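Long-range contacts in periplasmic binding protein (Xylanimonas cellulosilytica, PDB 4MX8), which probably acts as the extracytoplasmic solute-binding component of an ABC importer, perhaps capturing an iron-carrying siderophore or related ligand for uptake: residues V75-L83 against T290-T301; D139-F147 against A158-E166. All coordinates share one frame; numbering follows the deposited sequence. Where two conformers were deposited one is given.

Contact 1: V75-L83 against T290-T301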
# COMPACT_ATOMS: atom_id res chain seq x y z
N VAL A 75 -6.45 1.71 -12.03
CA VAL A 75 -5.77 2.92 -11.61
C VAL A 75 -6.76 3.76 -10.82
O VAL A 75 -7.83 4.10 -11.34
CB VAL A 75 -5.25 3.74 -12.81
CG1 VAL A 75 -4.71 5.08 -12.33
CG2 VAL A 75 -4.18 2.98 -13.55
N PRO A 76 -6.42 4.07 -9.56
CA PRO A 76 -7.25 4.88 -8.66
C PRO A 76 -7.41 6.26 -9.24
O PRO A 76 -6.51 6.72 -9.92
CB PRO A 76 -6.40 4.97 -7.39
CG PRO A 76 -5.53 3.79 -7.45
CD PRO A 76 -5.19 3.62 -8.90
N ASP A 77 -8.54 6.90 -8.99
CA ASP A 77 -8.80 8.20 -9.60
C ASP A 77 -7.71 9.22 -9.26
O ASP A 77 -7.33 10.03 -10.10
CB ASP A 77 -10.18 8.73 -9.20
CG ASP A 77 -10.56 8.35 -7.77
OD1 ASP A 77 -9.66 8.26 -6.88
OD2 ASP A 77 -11.78 8.15 -7.54
N TYR A 78 -7.17 9.16 -8.05
CA TYR A 78 -6.16 10.14 -7.66
C TYR A 78 -4.82 9.98 -8.37
O TYR A 78 -3.97 10.87 -8.29
CB TYR A 78 -6.00 10.22 -6.14
CG TYR A 78 -5.35 9.05 -5.44
CD1 TYR A 78 -3.97 8.99 -5.30
CD2 TYR A 78 -6.11 8.04 -4.87
CE1 TYR A 78 -3.36 7.94 -4.64
CE2 TYR A 78 -5.49 6.97 -4.21
CZ TYR A 78 -4.12 6.94 -4.10
OH TYR A 78 -3.48 5.92 -3.46
N LEU A 79 -4.64 8.86 -9.06
CA LEU A 79 -3.42 8.62 -9.84
C LEU A 79 -3.68 8.67 -11.34
O LEU A 79 -2.74 8.63 -12.14
CB LEU A 79 -2.80 7.27 -9.48
CG LEU A 79 -2.37 7.14 -8.03
CD1 LEU A 79 -1.78 5.77 -7.79
CD2 LEU A 79 -1.37 8.22 -7.70
N GLU A 80 -4.95 8.79 -11.72
CA GLU A 80 -5.35 8.77 -13.12
C GLU A 80 -4.61 9.81 -13.93
O GLU A 80 -4.26 9.58 -15.09
CB GLU A 80 -6.85 8.99 -13.23
CG GLU A 80 -7.49 8.28 -14.40
CD GLU A 80 -8.91 7.79 -14.11
OE1 GLU A 80 -9.06 6.82 -13.32
OE2 GLU A 80 -9.86 8.38 -14.68
N GLU A 81 -4.33 10.95 -13.30
CA GLU A 81 -3.69 12.08 -13.98
C GLU A 81 -2.29 11.80 -14.50
O GLU A 81 -1.82 12.47 -15.40
CB GLU A 81 -3.64 13.31 -13.07
CG GLU A 81 -2.50 13.31 -12.08
CD GLU A 81 -2.60 14.44 -11.07
OE1 GLU A 81 -1.77 15.38 -11.16
OE2 GLU A 81 -3.50 14.37 -10.20
N TYR A 82 -1.63 10.80 -13.93
CA TYR A 82 -0.26 10.51 -14.33
C TYR A 82 -0.17 9.57 -15.56
O TYR A 82 0.92 9.19 -15.99
CB TYR A 82 0.52 9.94 -13.14
CG TYR A 82 0.56 10.86 -11.94
CD1 TYR A 82 1.05 12.14 -12.05
CD2 TYR A 82 0.12 10.43 -10.70
CE1 TYR A 82 1.11 12.98 -10.95
CE2 TYR A 82 0.18 11.27 -9.59
CZ TYR A 82 0.67 12.55 -9.73
OH TYR A 82 0.73 13.41 -8.67
N LEU A 83 -1.31 9.19 -16.13
CA LEU A 83 -1.27 8.39 -17.35
C LEU A 83 -1.03 9.27 -18.58
O LEU A 83 -1.45 10.42 -18.67
CB LEU A 83 -2.55 7.58 -17.53
CG LEU A 83 -2.94 6.62 -16.42
CD1 LEU A 83 -4.32 6.09 -16.67
CD2 LEU A 83 -1.96 5.49 -16.38
N THR A 290 -8.80 2.30 -0.85
CA THR A 290 -7.86 2.26 -1.98
C THR A 290 -6.42 2.57 -1.56
O THR A 290 -5.50 1.84 -1.92
CB THR A 290 -8.25 3.22 -3.11
OG1 THR A 290 -9.59 2.96 -3.53
CG2 THR A 290 -7.35 3.01 -4.28
N ALA A 291 -6.22 3.66 -0.82
CA ALA A 291 -4.86 3.96 -0.38
C ALA A 291 -4.29 2.90 0.57
O ALA A 291 -3.25 2.32 0.30
CB ALA A 291 -4.77 5.34 0.23
N TRP A 292 -5.00 2.61 1.66
CA TRP A 292 -4.46 1.67 2.63
C TRP A 292 -4.46 0.20 2.20
O TRP A 292 -3.68 -0.59 2.73
CB TRP A 292 -5.17 1.81 3.97
CG TRP A 292 -4.95 3.11 4.65
CD1 TRP A 292 -5.56 4.30 4.35
CD2 TRP A 292 -4.08 3.37 5.76
NE1 TRP A 292 -5.12 5.27 5.21
CE2 TRP A 292 -4.21 4.73 6.08
CE3 TRP A 292 -3.21 2.57 6.51
CZ2 TRP A 292 -3.51 5.33 7.13
CZ3 TRP A 292 -2.51 3.15 7.55
CH2 TRP A 292 -2.67 4.53 7.86
N TYR A 293 -5.30 -0.19 1.26
CA TYR A 293 -5.36 -1.61 0.93
C TYR A 293 -4.92 -1.97 -0.50
O TYR A 293 -4.27 -2.99 -0.71
CB TYR A 293 -6.74 -2.17 1.21
CG TYR A 293 -6.90 -3.62 0.83
CD1 TYR A 293 -6.56 -4.62 1.71
CD2 TYR A 293 -7.39 -3.99 -0.41
CE1 TYR A 293 -6.70 -5.93 1.37
CE2 TYR A 293 -7.52 -5.30 -0.76
CZ TYR A 293 -7.19 -6.27 0.14
OH TYR A 293 -7.33 -7.60 -0.19
N ILE A 294 -5.28 -1.15 -1.49
CA ILE A 294 -4.92 -1.49 -2.88
C ILE A 294 -3.52 -1.02 -3.26
O ILE A 294 -2.69 -1.80 -3.68
CB ILE A 294 -5.93 -0.92 -3.90
CG1 ILE A 294 -7.28 -1.62 -3.74
CG2 ILE A 294 -5.40 -1.08 -5.31
CD1 ILE A 294 -7.25 -3.07 -4.10
N VAL A 295 -3.28 0.28 -3.08
CA VAL A 295 -2.00 0.88 -3.44
C VAL A 295 -0.90 0.60 -2.42
O VAL A 295 0.14 -0.01 -2.77
CB VAL A 295 -2.14 2.40 -3.57
CG1 VAL A 295 -0.84 3.00 -4.00
CG2 VAL A 295 -3.25 2.73 -4.57
N PHE A 296 -1.16 0.97 -1.17
CA PHE A 296 -0.24 0.82 -0.02
C PHE A 296 1.25 1.10 -0.29
O PHE A 296 2.10 0.22 -0.20
CB PHE A 296 -0.50 -0.49 0.76
CG PHE A 296 0.01 -1.75 0.08
CD1 PHE A 296 -0.66 -2.31 -1.00
CD2 PHE A 296 1.14 -2.40 0.57
CE1 PHE A 296 -0.19 -3.47 -1.61
CE2 PHE A 296 1.60 -3.55 -0.04
CZ PHE A 296 0.94 -4.09 -1.12
N GLY A 297 1.56 2.35 -0.59
CA GLY A 297 2.91 2.75 -0.92
C GLY A 297 2.81 3.86 -1.94
O GLY A 297 1.77 4.05 -2.54
N GLY A 298 3.89 4.61 -2.14
CA GLY A 298 3.84 5.71 -3.08
C GLY A 298 3.72 7.05 -2.39
O GLY A 298 3.22 7.14 -1.27
N VAL A 299 4.18 8.10 -3.07
CA VAL A 299 4.20 9.44 -2.50
C VAL A 299 2.81 10.01 -2.20
O VAL A 299 2.53 10.36 -1.06
CB VAL A 299 5.01 10.40 -3.39
CG1 VAL A 299 4.96 11.81 -2.81
CG2 VAL A 299 6.45 9.91 -3.52
N GLU A 300 1.95 10.11 -3.20
CA GLU A 300 0.62 10.67 -2.97
C GLU A 300 -0.21 9.82 -2.00
O GLU A 300 -0.97 10.35 -1.19
CB GLU A 300 -0.14 10.86 -4.28
CG GLU A 300 -0.38 12.32 -4.64
CD GLU A 300 -1.12 13.11 -3.55
OE1 GLU A 300 -2.04 12.55 -2.89
OE2 GLU A 300 -0.78 14.31 -3.38
N THR A 301 -0.06 8.51 -2.11
CA THR A 301 -0.72 7.59 -1.20
C THR A 301 -0.31 7.83 0.26
O THR A 301 -1.17 7.85 1.16
CB THR A 301 -0.39 6.14 -1.61
OG1 THR A 301 -0.92 5.91 -2.92
CG2 THR A 301 -0.99 5.13 -0.64

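Contact 2: D139-F147 against A158-E166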
# COMPACT_ATOMS: atom_id res chain seq x y z
N ASP A 139 11.26 1.84 4.98
CA ASP A 139 12.45 1.54 4.17
C ASP A 139 12.10 1.45 2.69
O ASP A 139 12.81 1.98 1.85
CB ASP A 139 13.13 0.25 4.61
CG ASP A 139 13.80 0.37 5.97
OD1 ASP A 139 14.14 1.51 6.37
OD2 ASP A 139 13.99 -0.68 6.62
N THR A 140 10.98 0.80 2.39
CA THR A 140 10.53 0.71 1.01
C THR A 140 10.25 2.07 0.39
O THR A 140 10.68 2.34 -0.74
CB THR A 140 9.30 -0.18 0.89
OG1 THR A 140 9.66 -1.50 1.31
CG2 THR A 140 8.78 -0.22 -0.53
N LEU A 141 9.54 2.93 1.13
CA LEU A 141 9.24 4.28 0.67
C LEU A 141 10.52 5.02 0.28
O LEU A 141 10.60 5.62 -0.79
CB LEU A 141 8.49 5.08 1.74
CG LEU A 141 8.14 6.52 1.37
CD1 LEU A 141 7.19 6.49 0.23
CD2 LEU A 141 7.50 7.25 2.53
N GLU A 142 11.52 4.93 1.14
CA GLU A 142 12.78 5.65 0.91
C GLU A 142 13.56 5.07 -0.26
O GLU A 142 14.00 5.81 -1.16
CB GLU A 142 13.62 5.64 2.18
CG GLU A 142 15.00 6.22 2.04
CD GLU A 142 15.66 6.35 3.41
OE1 GLU A 142 15.29 5.56 4.31
OE2 GLU A 142 16.52 7.25 3.59
N GLN A 143 13.73 3.76 -0.28
CA GLN A 143 14.50 3.14 -1.36
C GLN A 143 13.84 3.29 -2.72
O GLN A 143 14.46 3.80 -3.64
CB GLN A 143 14.84 1.69 -1.03
CG GLN A 143 15.60 1.59 0.30
CD GLN A 143 16.04 0.18 0.61
OE1 GLN A 143 16.31 -0.62 -0.30
NE2 GLN A 143 16.11 -0.15 1.91
N ASN A 144 12.59 2.88 -2.84
CA ASN A 144 11.90 3.03 -4.11
C ASN A 144 11.85 4.47 -4.65
O ASN A 144 12.02 4.71 -5.86
CB ASN A 144 10.50 2.43 -4.04
CG ASN A 144 10.54 0.93 -3.93
OD1 ASN A 144 11.58 0.30 -4.15
ND2 ASN A 144 9.41 0.34 -3.58
N THR A 145 11.65 5.44 -3.76
CA THR A 145 11.55 6.81 -4.21
C THR A 145 12.91 7.35 -4.67
O THR A 145 13.01 8.04 -5.68
CB THR A 145 10.95 7.70 -3.15
OG1 THR A 145 9.69 7.16 -2.78
CG2 THR A 145 10.77 9.11 -3.66
N THR A 146 13.95 7.01 -3.93
CA THR A 146 15.28 7.40 -4.35
C THR A 146 15.64 6.75 -5.68
O THR A 146 16.11 7.42 -6.59
CB THR A 146 16.32 7.02 -3.33
OG1 THR A 146 16.02 7.67 -2.09
CG2 THR A 146 17.65 7.46 -3.79
N PHE A 147 15.40 5.44 -5.79
CA PHE A 147 15.76 4.75 -7.02
C PHE A 147 15.05 5.30 -8.23
O PHE A 147 15.69 5.64 -9.23
CB PHE A 147 15.49 3.25 -6.97
CG PHE A 147 15.98 2.56 -8.21
CD1 PHE A 147 17.33 2.60 -8.55
CD2 PHE A 147 15.10 1.95 -9.08
CE1 PHE A 147 17.79 2.00 -9.70
CE2 PHE A 147 15.56 1.34 -10.25
CZ PHE A 147 16.91 1.37 -10.56
N ALA A 158 13.07 13.80 -5.52
CA ALA A 158 12.93 12.64 -4.65
C ALA A 158 13.37 13.01 -3.24
O ALA A 158 12.69 12.68 -2.25
CB ALA A 158 13.72 11.48 -5.19
N GLU A 159 14.51 13.68 -3.15
CA GLU A 159 15.03 14.19 -1.88
C GLU A 159 13.97 15.06 -1.24
O GLU A 159 13.72 14.99 -0.04
CB GLU A 159 16.31 14.98 -2.13
CG GLU A 159 17.03 15.44 -0.88
CD GLU A 159 18.46 15.88 -1.17
OE1 GLU A 159 19.14 15.16 -1.93
OE2 GLU A 159 18.89 16.94 -0.65
N SER A 160 13.30 15.86 -2.07
CA SER A 160 12.30 16.79 -1.58
C SER A 160 11.04 16.12 -1.04
O SER A 160 10.59 16.50 0.03
CB SER A 160 11.92 17.80 -2.64
OG SER A 160 10.77 18.50 -2.20
N VAL A 161 10.47 15.17 -1.79
CA VAL A 161 9.22 14.56 -1.32
C VAL A 161 9.44 13.72 -0.07
O VAL A 161 8.59 13.69 0.82
CB VAL A 161 8.46 13.77 -2.40
CG1 VAL A 161 8.12 14.66 -3.53
CG2 VAL A 161 9.27 12.64 -2.89
N LEU A 162 10.60 13.06 0.02
CA LEU A 162 10.94 12.29 1.21
C LEU A 162 11.02 13.21 2.45
O LEU A 162 10.44 12.90 3.50
CB LEU A 162 12.20 11.45 1.00
CG LEU A 162 12.04 10.31 -0.03
CD1 LEU A 162 13.29 9.49 -0.24
CD2 LEU A 162 10.90 9.37 0.34
N ALA A 163 11.72 14.34 2.32
CA ALA A 163 11.70 15.37 3.35
C ALA A 163 10.27 15.76 3.76
O ALA A 163 9.96 15.86 4.94
CB ALA A 163 12.45 16.58 2.88
N GLU A 164 9.41 16.00 2.77
CA GLU A 164 8.04 16.36 3.04
C GLU A 164 7.33 15.22 3.77
O GLU A 164 6.68 15.43 4.79
CB GLU A 164 7.30 16.69 1.73
CG GLU A 164 5.84 17.07 1.94
CD GLU A 164 4.92 16.66 0.78
OE1 GLU A 164 3.72 16.35 1.04
OE2 GLU A 164 5.39 16.67 -0.38
N LEU A 165 7.48 14.00 3.26
CA LEU A 165 6.81 12.85 3.86
C LEU A 165 7.31 12.54 5.28
O LEU A 165 6.54 12.10 6.13
CB LEU A 165 6.93 11.61 2.96
CG LEU A 165 6.21 11.65 1.62
CD1 LEU A 165 6.42 10.34 0.88
CD2 LEU A 165 4.73 11.91 1.81
N GLU A 166 8.59 12.77 5.54
CA GLU A 166 9.11 12.51 6.88
C GLU A 166 8.49 13.50 7.86
O GLU A 166 8.09 13.12 8.96
CB GLU A 166 10.63 12.60 6.90
CG GLU A 166 11.24 12.21 8.24
CD GLU A 166 12.76 12.12 8.21
OE1 GLU A 166 13.29 11.29 7.43
OE2 GLU A 166 13.44 12.87 8.96

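Contact 1: V75-L83 against T290-T301
Y78 reaches from the short turn of 77-80 into the bend between helices 289-295 and 299-309, in a TroA-like, two-lobed alpha/beta binding protein. Its ring is a knob in a hole made by A291, V295, E300 and T301. The torsion about CA-CB is unusual for a large group, with CG lying between the backbone N and the carbonyl carbon (chi1 71°), and it swings the ring across to the helices. There the hydroxyl gives the one hydrogen bond of the contact, OH of Y78 to OG1 of T301 at 2.6 Å, and OG1 sits at the ring's edge, in its plane. T301 carries OG1 beside its own backbone N, and this oxygen also bonds D58 of helix 54-62, which holds E300 N as well; D58 is thus the second shell that positions the acceptor. Tyrosine suits the place because one residue supplies an apolar ring for the hole and a polar end for the threonine.

The tight part continues beside Y78, where P76 meets T290 and V295. CG of P76 lies 3.7 Å from CG2 of T290 and 3.8 Å from CG2 of V295, so the proline ring packs against two methyl groups, and small A291 leaves space for the phenol oxygen, its CB 4.0 Å from OH of Y78. L79, buried against helix 54-62, only just reaches E300, CD2 to CB at 4.5 Å. Toward solvent the packing thins. E300 offers its aliphatic CB to CE1 of Y78 at 4.4 Å, while in the conformer given its carboxylate pairs with R303. Y82, its ring flanked by E81 over one face and L79 at the edge, brings OH to 4.3 Å from CG of E300.

Contact 2: D139-F147 against A158-E166
An antiparallel helical hairpin brings L162 of the long helix 155-179 against L141, E142, T145 and T146 of helix 137-152. In binding proteins of this type a single long helix connects the two lobes, and helix 155-179 appears to have that place here. The axes of 139-147 and 158-166 approach to 9.4 Å and run at 159° to each other, so matching turns stay in contact along both segments. The packing is knobs-into-holes, with L162 as the knob. Its CG stands beside the backbone N (chi1 -67°) and the chain is extended beyond it, which points the forked end into the hole. L162 and T145 reach toward each other tip to tip, CD2 of L162 lying 3.9 Å from CB of T145, and CD1 turns to OG1 of T146 at 3.8 Å.

Both threonines fit because their hydroxyls fold back on their own helix. OG1 of T145 donates to L141 O at 2.7 Å, the donor tilted 16° from the carbonyl plane, and OG1 of T146 does the same to E142 O. Each carbonyl also takes the usual helical N-H; at E142 O the two donors of T146 come from opposite faces. The two threonine hydroxyls are satisfied within their own helix, and CG2 of T145 is left to pack on CG2 of V161 at 3.9 Å.

Toward the start of 139-147 the leucines take over, L141 sliding past L162 and crossing L165, whose CD1 is 3.7 Å from CD2 of L141. On the solvent side CG of E142 lies 4.3 Å from CD1 of L162, while its carboxylate and that of E166 remain apart, a spacing that probably keeps their mutual repulsion modest. At the other end the helices are close enough that alanine suits the spot: CB of A158 rests 3.5 Å from the carbonyl O of T145.

In the fold
After its first strands and helix 54-62 the chain reaches 75-83, then builds helix 137-152, turns sharply and returns as helix 155-179; contact 2 therefore closes a short local loop of ten residues. The chain then forms the sheet containing strands 183-189, 246-251 and 284-287 before 290-301 comes back to 75-83, so contact 1 spans more than two hundred residues and encloses contact 2 entirely. The two centres lie 16 Å apart yet the contacts touch: V299 packs on V161 and L165, and G298 O approaches L141. The start of helix 299-309, with G298 before it, lies between the turn of 75-83 and the helical hairpin and touches both.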